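Endonuclease/exonuclease/phosphatase domain-containing protein (PDB 3L1W) is of unknown function but has the DNase I-like endonuclease/exonuclease/phosphatase fold and may act as a 3'-5' RNA exonuclease. Local coordinates at residues A[61-66]-A[108-114]; A[38-43]-A[126-132]; A[20-24]-A[47-51]. One frame throughout, in Å; residues are numbered along the deposited sequence. Where two conformers were deposited one is given.

Contact 1 of 3, residues A[61-66]-A[108-114]; sequences LSAERE and CPRIALW. With EDO (1,2-ethanediol), chain K.
Leu-61 and Ala-63 of the outermost strand of the seven-stranded sheet, and Arg-65 just after it, point toward Leu-113, Ile-111 and Pro-109, which belong to the other sheet and the turn leading into it. This is face-to-face packing in the two-sheet sandwich of the DNase I-like fold. The short strands 61-64 and 111-114 run antiparallel (165°) with axes 7.8 Å apart, so side chains rather than backbone bonds fill the interface.

The apolar part comes first. Leu-61 and Leu-113 run alongside each other, pointing opposite ways, with Leu-61 CD2 3.9 Å from Leu-113 CD1. That same CD1 also meets the methyl of Ala-63, which has Ile-111 CD1 on it as well. Ile-111 can reach this far because CG1 sits between its backbone N and carbonyl carbon (chi1 60°), which carries CD1 to 3.6 Å from Ala-63 O. Leu-74 and Ile-76 of strand 73-78 continue this core.

The polar part lies beyond the strand ends. Arg-65, modelled in two conformers, runs extended over Pro-109 in the one given here, with CD 3.2 Å from the buried Pro-109 O. Cys-108 SG stands over one face of the guanidinium, 3.6 Å from Arg-65 NH2. This NH2 in turn sits over the centre of the Arg-110 guanidinium, a like-charge approach; Arg-110 is tied to Asp-134 by a salt bridge.

At the other end Trp-114 NE1 donates in its ring plane to O2 of a 1,2-ethanediol, probably from the crystallisation liquor, at 2.9 Å and a nearly straight 168°.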
# COMPACT_ATOMS: atom_id res chain seq x y z
N LEU A 61 18.66 -8.59 10.90
CA LEU A 61 19.44 -9.80 11.02
C LEU A 61 19.97 -10.11 9.64
O LEU A 61 19.23 -10.07 8.66
CB LEU A 61 18.53 -10.94 11.47
CG LEU A 61 19.07 -12.36 11.31
CD1 LEU A 61 20.17 -12.62 12.34
CD2 LEU A 61 17.92 -13.35 11.48
N SER A 62 21.26 -10.42 9.52
CA SER A 62 21.80 -10.72 8.19
C SER A 62 22.89 -11.77 8.22
O SER A 62 23.47 -12.05 9.27
CB SER A 62 22.32 -9.46 7.50
OG SER A 62 23.50 -8.99 8.12
N ALA A 63 23.17 -12.33 7.05
CA ALA A 63 24.24 -13.31 6.88
C ALA A 63 24.57 -13.31 5.40
O ALA A 63 23.74 -12.91 4.58
CB ALA A 63 23.79 -14.69 7.33
N GLU A 64 25.77 -13.72 5.04
CA GLU A 64 26.13 -13.70 3.62
C GLU A 64 26.78 -15.01 3.19
O GLU A 64 27.21 -15.80 4.02
CB GLU A 64 26.96 -12.46 3.27
CG GLU A 64 28.18 -12.25 4.13
CD GLU A 64 29.26 -13.26 3.83
OE1 GLU A 64 29.64 -13.38 2.64
OE2 GLU A 64 29.74 -13.92 4.78
N ARG A 65 26.83 -15.22 1.88
CA ARG A 65 27.09 -16.56 1.36
C ARG A 65 28.57 -16.91 1.21
O ARG A 65 28.91 -18.08 1.06
CB ARG A 65 26.33 -16.78 0.05
CG ARG A 65 26.86 -15.99 -1.13
CD ARG A 65 25.89 -16.04 -2.31
NE ARG A 65 26.53 -15.52 -3.52
CZ ARG A 65 25.95 -15.43 -4.71
NH1 ARG A 65 26.62 -14.95 -5.74
NH2 ARG A 65 24.69 -15.82 -4.86
N GLU A 66 29.45 -15.92 1.28
CA GLU A 66 30.88 -16.21 1.13
C GLU A 66 31.52 -16.64 2.44
O GLU A 66 32.49 -17.40 2.44
CB GLU A 66 31.64 -15.03 0.52
CG GLU A 66 31.18 -14.68 -0.90
CD GLU A 66 31.34 -15.84 -1.87
OE1 GLU A 66 32.30 -16.63 -1.71
OE2 GLU A 66 30.52 -15.95 -2.81
N CYS A 108 26.85 -21.69 -7.30
CA CYS A 108 27.49 -20.79 -6.35
C CYS A 108 27.05 -21.14 -4.93
O CYS A 108 26.05 -21.84 -4.75
CB CYS A 108 27.11 -19.34 -6.66
SG CYS A 108 25.35 -18.96 -6.42
N PRO A 109 27.78 -20.65 -3.92
CA PRO A 109 27.32 -20.86 -2.55
C PRO A 109 25.96 -20.20 -2.37
O PRO A 109 25.71 -19.13 -2.93
CB PRO A 109 28.39 -20.15 -1.70
CG PRO A 109 29.58 -20.03 -2.60
CD PRO A 109 29.02 -19.85 -3.97
N ARG A 110 25.07 -20.87 -1.64
CA ARG A 110 23.77 -20.32 -1.31
C ARG A 110 23.56 -20.58 0.16
O ARG A 110 23.99 -21.61 0.68
CB ARG A 110 22.65 -21.01 -2.10
CG ARG A 110 22.70 -20.77 -3.59
CD ARG A 110 22.03 -19.47 -3.95
NE ARG A 110 22.22 -19.17 -5.36
CZ ARG A 110 21.77 -18.08 -5.96
NH1 ARG A 110 21.08 -17.18 -5.26
NH2 ARG A 110 22.00 -17.88 -7.25
N ILE A 111 22.90 -19.65 0.83
CA ILE A 111 22.59 -19.87 2.23
C ILE A 111 21.10 -19.76 2.48
O ILE A 111 20.35 -19.22 1.67
CB ILE A 111 23.32 -18.87 3.15
CG1 ILE A 111 22.91 -17.43 2.81
CG2 ILE A 111 24.84 -19.05 3.05
CD1 ILE A 111 23.17 -16.45 3.94
N ALA A 112 20.68 -20.31 3.61
CA ALA A 112 19.38 -19.97 4.17
C ALA A 112 19.62 -19.27 5.49
O ALA A 112 20.54 -19.62 6.24
CB ALA A 112 18.52 -21.21 4.36
N LEU A 113 18.79 -18.27 5.76
CA LEU A 113 18.87 -17.50 6.99
C LEU A 113 17.54 -17.71 7.70
O LEU A 113 16.48 -17.54 7.10
CB LEU A 113 19.05 -16.01 6.67
CG LEU A 113 19.00 -15.01 7.83
CD1 LEU A 113 20.09 -15.29 8.86
CD2 LEU A 113 19.06 -13.55 7.35
N TRP A 114 17.58 -18.09 8.97
CA TRP A 114 16.34 -18.31 9.70
C TRP A 114 16.33 -17.59 11.05
O TRP A 114 17.38 -17.20 11.59
CB TRP A 114 16.10 -19.82 9.89
CG TRP A 114 17.19 -20.48 10.69
CD1 TRP A 114 18.33 -21.06 10.21
CD2 TRP A 114 17.25 -20.60 12.12
NE1 TRP A 114 19.09 -21.53 11.25
CE2 TRP A 114 18.45 -21.26 12.43
CE3 TRP A 114 16.41 -20.21 13.16
CZ2 TRP A 114 18.83 -21.55 13.74
CZ3 TRP A 114 16.78 -20.49 14.46
CH2 TRP A 114 17.98 -21.16 14.74
C1 EDO K . 21.50 -25.30 11.75
O1 EDO K . 20.45 -25.93 12.51
C2 EDO K . 20.93 -24.06 11.07
O2 EDO K . 21.69 -22.89 11.37

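Contact 2 of 3, residues A[38-43]-A[126-132]; sequences LCCIQE and FLVINVH
Cys-40 and Asn-130 lie opposite each other, CA to CA 5.7 Å, on strands that run the same way at 25° with axes 7.2 Å apart. They belong to the two different sheets of the sandwich, and no backbone-to-backbone bonding joins them; side chains fill the gap, Leu-38, Cys-40 and Gln-42 facing Phe-126, Val-128, Asn-130 and His-132, and one of them reaches a backbone carbonyl.

At the start of the strands the contact is greasy: Leu-38 CD2 meets the Phe-126 ring at its edge, 3.9 Å from CE2, and Cys-40 SG rests 3.6 Å from Val-128 CG1. Next comes an amide gripped at both ends. With CG anti to its backbone N (chi1 -172°), Asn-130 extends straight across the gap, where ND2 donates to Ile-41 O at 3.0 Å from above the carbonyl plane. Its OD1 accepts from Gln-42 NE2 at 3.0 Å in a 179° bond lying in the Gln-42 amide plane; the two amides stand almost perpendicular. Gln-42 NE2 also donates to Thr-5 OG1. These bonds fix the rotation of a buried amide.

Further on, Glu-43 OE2 comes within 3.4 Å of His-132 CE1, and a water sits in the plane of that ring, 2.9 Å from ND1 and more weakly bound to Glu-43 N. Glu-43 itself is hydrogen-bonded to Val-10 N and Asn-7 ND2.

Strand 38-44 is flanked in its sheet by 2-7 and 73-78, while 126-132 lies between 111-119 and 161-164.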
# COMPACT_ATOMS: atom_id res chain seq x y z
N LEU A 38 7.65 -8.01 9.95
CA LEU A 38 8.95 -8.51 9.52
C LEU A 38 8.97 -8.68 8.01
O LEU A 38 7.91 -8.83 7.38
CB LEU A 38 9.27 -9.85 10.19
CG LEU A 38 8.32 -11.00 9.88
CD1 LEU A 38 8.85 -11.80 8.69
CD2 LEU A 38 8.17 -11.91 11.09
N CYS A 39 10.17 -8.64 7.43
CA CYS A 39 10.33 -8.77 5.99
C CYS A 39 11.59 -9.58 5.71
O CYS A 39 12.67 -9.23 6.19
CB CYS A 39 10.46 -7.38 5.33
SG CYS A 39 10.43 -7.41 3.50
N CYS A 40 11.46 -10.65 4.93
CA CYS A 40 12.63 -11.35 4.43
C CYS A 40 13.15 -10.60 3.21
O CYS A 40 12.38 -10.21 2.34
CB CYS A 40 12.29 -12.79 4.05
SG CYS A 40 12.04 -13.87 5.49
N ILE A 41 14.47 -10.40 3.16
CA ILE A 41 15.11 -9.66 2.09
C ILE A 41 16.10 -10.58 1.39
O ILE A 41 16.87 -11.27 2.06
CB ILE A 41 15.90 -8.47 2.66
CG1 ILE A 41 14.96 -7.44 3.30
CG2 ILE A 41 16.73 -7.77 1.56
CD1 ILE A 41 14.03 -6.76 2.29
N GLN A 42 16.09 -10.58 0.06
CA GLN A 42 17.13 -11.28 -0.70
C GLN A 42 17.99 -10.31 -1.51
O GLN A 42 17.54 -9.21 -1.85
CB GLN A 42 16.54 -12.33 -1.65
CG GLN A 42 15.66 -13.37 -0.98
CD GLN A 42 14.27 -12.82 -0.71
OE1 GLN A 42 13.71 -12.11 -1.54
NE2 GLN A 42 13.71 -13.15 0.45
N GLU A 43 19.21 -10.74 -1.80
CA GLU A 43 20.16 -10.05 -2.70
C GLU A 43 20.71 -8.75 -2.13
O GLU A 43 20.58 -7.69 -2.74
CB GLU A 43 19.55 -9.82 -4.08
CG GLU A 43 19.20 -11.12 -4.81
CD GLU A 43 19.05 -10.97 -6.31
OE1 GLU A 43 19.58 -9.99 -6.87
OE2 GLU A 43 18.42 -11.85 -6.95
N PHE A 126 7.47 -18.78 16.65
CA PHE A 126 7.30 -19.26 15.28
C PHE A 126 8.62 -19.15 14.52
O PHE A 126 9.49 -18.34 14.87
CB PHE A 126 6.18 -18.52 14.55
CG PHE A 126 6.45 -17.05 14.37
CD1 PHE A 126 6.15 -16.14 15.38
CD2 PHE A 126 6.97 -16.56 13.18
CE1 PHE A 126 6.38 -14.79 15.22
CE2 PHE A 126 7.21 -15.21 13.00
CZ PHE A 126 6.92 -14.31 14.02
N LEU A 127 8.75 -19.97 13.48
CA LEU A 127 9.98 -20.01 12.69
C LEU A 127 9.82 -19.25 11.37
O LEU A 127 8.82 -19.42 10.67
CB LEU A 127 10.34 -21.48 12.40
CG LEU A 127 11.55 -21.73 11.51
CD1 LEU A 127 12.82 -21.22 12.17
CD2 LEU A 127 11.67 -23.22 11.22
N VAL A 128 10.81 -18.42 11.05
CA VAL A 128 10.87 -17.76 9.73
C VAL A 128 12.11 -18.26 8.98
O VAL A 128 13.21 -18.26 9.53
CB VAL A 128 10.97 -16.25 9.87
CG1 VAL A 128 11.15 -15.59 8.50
CG2 VAL A 128 9.73 -15.69 10.58
N ILE A 129 11.92 -18.70 7.73
CA ILE A 129 13.03 -19.18 6.91
C ILE A 129 13.08 -18.34 5.64
O ILE A 129 12.12 -18.32 4.87
CB ILE A 129 12.84 -20.66 6.50
CG1 ILE A 129 12.63 -21.55 7.73
CG2 ILE A 129 14.04 -21.13 5.69
CD1 ILE A 129 12.21 -22.99 7.39
N ASN A 130 14.19 -17.65 5.43
CA ASN A 130 14.40 -16.79 4.27
C ASN A 130 15.02 -17.62 3.15
O ASN A 130 16.15 -18.10 3.28
CB ASN A 130 15.33 -15.63 4.64
CG ASN A 130 15.44 -14.58 3.55
OD1 ASN A 130 15.16 -14.85 2.38
ND2 ASN A 130 15.85 -13.37 3.92
N VAL A 131 14.26 -17.79 2.07
CA VAL A 131 14.62 -18.63 0.94
C VAL A 131 15.22 -17.83 -0.23
O VAL A 131 14.63 -16.85 -0.67
CB VAL A 131 13.35 -19.33 0.40
CG1 VAL A 131 13.65 -20.11 -0.86
CG2 VAL A 131 12.75 -20.25 1.48
N HIS A 132 16.37 -18.26 -0.75
CA HIS A 132 16.79 -17.82 -2.08
C HIS A 132 17.48 -18.96 -2.80
O HIS A 132 18.66 -19.22 -2.58
CB HIS A 132 17.70 -16.60 -2.03
CG HIS A 132 17.89 -15.95 -3.37
ND1 HIS A 132 18.79 -14.93 -3.59
CD2 HIS A 132 17.28 -16.18 -4.56
CE1 HIS A 132 18.74 -14.57 -4.86
NE2 HIS A 132 17.83 -15.31 -5.47
O HOH W 1 20.69 -13.35 -2.17

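Contact 3 of 3, residues A[20-24]-A[47-51]; sequences WSFRK and NQVRD
Trp-20 lies flat between two aliphatic chains, with Gln-48 from the facing helix over one side of its indole and CB of Lys-24, one turn along its own helix, over the other. Gln-48 CG stands 3.5 Å above the centroid of the five-membered ring, 1° off the normal, a CH-pi contact with almost no lateral slip. The amide carries on over the six-membered ring, putting NE2 3.3 Å from Trp-20 CE3 with its plane steeply inclined to the indole. Trp-20 reaches over because CG is anti to its backbone N (chi1 178°).

The ring edge makes the polar link. Trp-20 NE1 donates to Asp-51 OD2 at 2.7 Å and 152°, on the anti lone pair, with carboxylate and indole nearly coplanar. Face and edge contacts together leave the ring little rotational freedom. Lys-24 CD passes 3.7 Å from Asp-51 OD2, and a water accepts from Lys-24 NZ at 3.0 Å and donates to Asp-51 OD1, the latter at a doubtfully short distance.

The Gln-48 amide is held by Arg-45 N, Asp-11 N and Arg-9 O, and the Arg-23 guanidinium by the carbonyls of Val-8, Arg-9 and Pro-239. The segments 20-24 and 47-51 run nearly parallel, their axes 11.4 Å apart. This helix-to-helix packing in the DNase I-like fold joins the two helices flanking strand 38-44 in sequence, with an indole sandwiched between; Val-49 packs on Cys-60 and Ser-62 of strand 59-64.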
# COMPACT_ATOMS: atom_id res chain seq x y z
N TRP A 20 22.06 0.04 -7.23
CA TRP A 20 21.55 0.27 -5.88
C TRP A 20 21.60 1.73 -5.42
O TRP A 20 20.64 2.23 -4.82
CB TRP A 20 22.28 -0.63 -4.88
CG TRP A 20 21.86 -0.44 -3.44
CD1 TRP A 20 22.58 0.15 -2.45
CD2 TRP A 20 20.62 -0.87 -2.82
NE1 TRP A 20 21.88 0.13 -1.26
CE2 TRP A 20 20.68 -0.48 -1.47
CE3 TRP A 20 19.47 -1.51 -3.30
CZ2 TRP A 20 19.64 -0.75 -0.57
CZ3 TRP A 20 18.44 -1.78 -2.41
CH2 TRP A 20 18.53 -1.39 -1.06
N SER A 21 22.70 2.41 -5.68
CA SER A 21 22.82 3.79 -5.22
C SER A 21 21.61 4.63 -5.63
O SER A 21 21.16 5.49 -4.87
CB SER A 21 24.12 4.43 -5.73
OG SER A 21 24.09 4.54 -7.14
N PHE A 22 21.08 4.38 -6.82
CA PHE A 22 19.95 5.16 -7.33
C PHE A 22 18.60 4.68 -6.81
O PHE A 22 17.63 5.43 -6.86
CB PHE A 22 19.94 5.13 -8.85
CG PHE A 22 21.19 5.67 -9.47
CD1 PHE A 22 21.32 7.02 -9.72
CD2 PHE A 22 22.23 4.82 -9.81
CE1 PHE A 22 22.47 7.53 -10.29
CE2 PHE A 22 23.40 5.32 -10.38
CZ PHE A 22 23.51 6.67 -10.62
N ARG A 23 18.55 3.44 -6.32
CA ARG A 23 17.30 2.80 -5.92
C ARG A 23 17.10 2.74 -4.41
O ARG A 23 16.00 2.48 -3.93
CB ARG A 23 17.27 1.35 -6.45
CG ARG A 23 17.38 1.23 -7.95
CD ARG A 23 17.23 -0.21 -8.42
NE ARG A 23 18.36 -1.07 -8.06
CZ ARG A 23 18.33 -2.01 -7.12
NH1 ARG A 23 17.21 -2.23 -6.44
NH2 ARG A 23 19.41 -2.74 -6.87
N LYS A 24 18.18 2.93 -3.66
CA LYS A 24 18.15 2.67 -2.22
C LYS A 24 17.06 3.46 -1.48
O LYS A 24 16.36 2.91 -0.64
CB LYS A 24 19.52 2.93 -1.58
CG LYS A 24 20.09 4.30 -1.87
CD LYS A 24 21.50 4.46 -1.31
CE LYS A 24 22.17 5.73 -1.82
NZ LYS A 24 23.58 5.87 -1.36
N ASN A 47 27.09 -3.36 1.56
CA ASN A 47 26.67 -1.97 1.49
C ASN A 47 25.15 -1.82 1.54
O ASN A 47 24.63 -0.88 2.14
CB ASN A 47 27.26 -1.27 0.26
CG ASN A 47 26.72 -1.83 -1.04
OD1 ASN A 47 26.65 -3.04 -1.23
ND2 ASN A 47 26.34 -0.94 -1.94
N GLN A 48 24.44 -2.75 0.92
CA GLN A 48 22.98 -2.73 0.93
C GLN A 48 22.45 -3.05 2.33
O GLN A 48 21.47 -2.46 2.78
CB GLN A 48 22.44 -3.74 -0.09
CG GLN A 48 22.90 -3.42 -1.51
CD GLN A 48 22.44 -4.47 -2.51
OE1 GLN A 48 23.16 -5.44 -2.77
NE2 GLN A 48 21.25 -4.28 -3.08
N VAL A 49 23.10 -3.97 3.03
CA VAL A 49 22.72 -4.26 4.41
C VAL A 49 22.91 -3.00 5.26
O VAL A 49 22.03 -2.63 6.05
CB VAL A 49 23.54 -5.42 4.98
CG1 VAL A 49 23.23 -5.61 6.47
CG2 VAL A 49 23.24 -6.70 4.20
N ARG A 50 24.05 -2.33 5.10
CA ARG A 50 24.30 -1.09 5.83
C ARG A 50 23.21 -0.06 5.56
O ARG A 50 22.73 0.60 6.48
CB ARG A 50 25.67 -0.50 5.48
CG ARG A 50 26.87 -1.26 6.03
CD ARG A 50 28.13 -0.40 6.00
NE ARG A 50 28.57 -0.06 4.65
CZ ARG A 50 28.18 1.03 3.98
NH1 ARG A 50 27.34 1.89 4.53
NH2 ARG A 50 28.64 1.25 2.75
N ASP A 51 22.81 0.07 4.29
CA ASP A 51 21.76 1.00 3.91
C ASP A 51 20.40 0.62 4.51
O ASP A 51 19.65 1.50 4.96
CB ASP A 51 21.65 1.12 2.38
CG ASP A 51 22.80 1.92 1.78
OD1 ASP A 51 23.41 2.74 2.49
OD2 ASP A 51 23.08 1.72 0.58
O HOH W 2 24.02 4.98 1.44

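Contacts 1 and 2 both bridge the two sheets of the sandwich, with centres about 11 Å apart, and strands 111-119 and 126-132 are neighbours in one sheet: Leu-113 O and Asn-130 N, 2.8 Å apart, probably form a hydrogen bond. Their polar ends also meet, Arg-110 NH1 lying 3.5 Å from His-132 CE1, near the end of the sandwich where DNase I-like relatives have their active site. Contact 3 lies outside the seven-stranded sheet, its centre about 18 Å from those of the other two. It reaches contact 2 where Gln-48 OE1 packs 3.4 Å from Glu-43 O, and contact 1 where Val-49 CG1 touches Ser-62 OG.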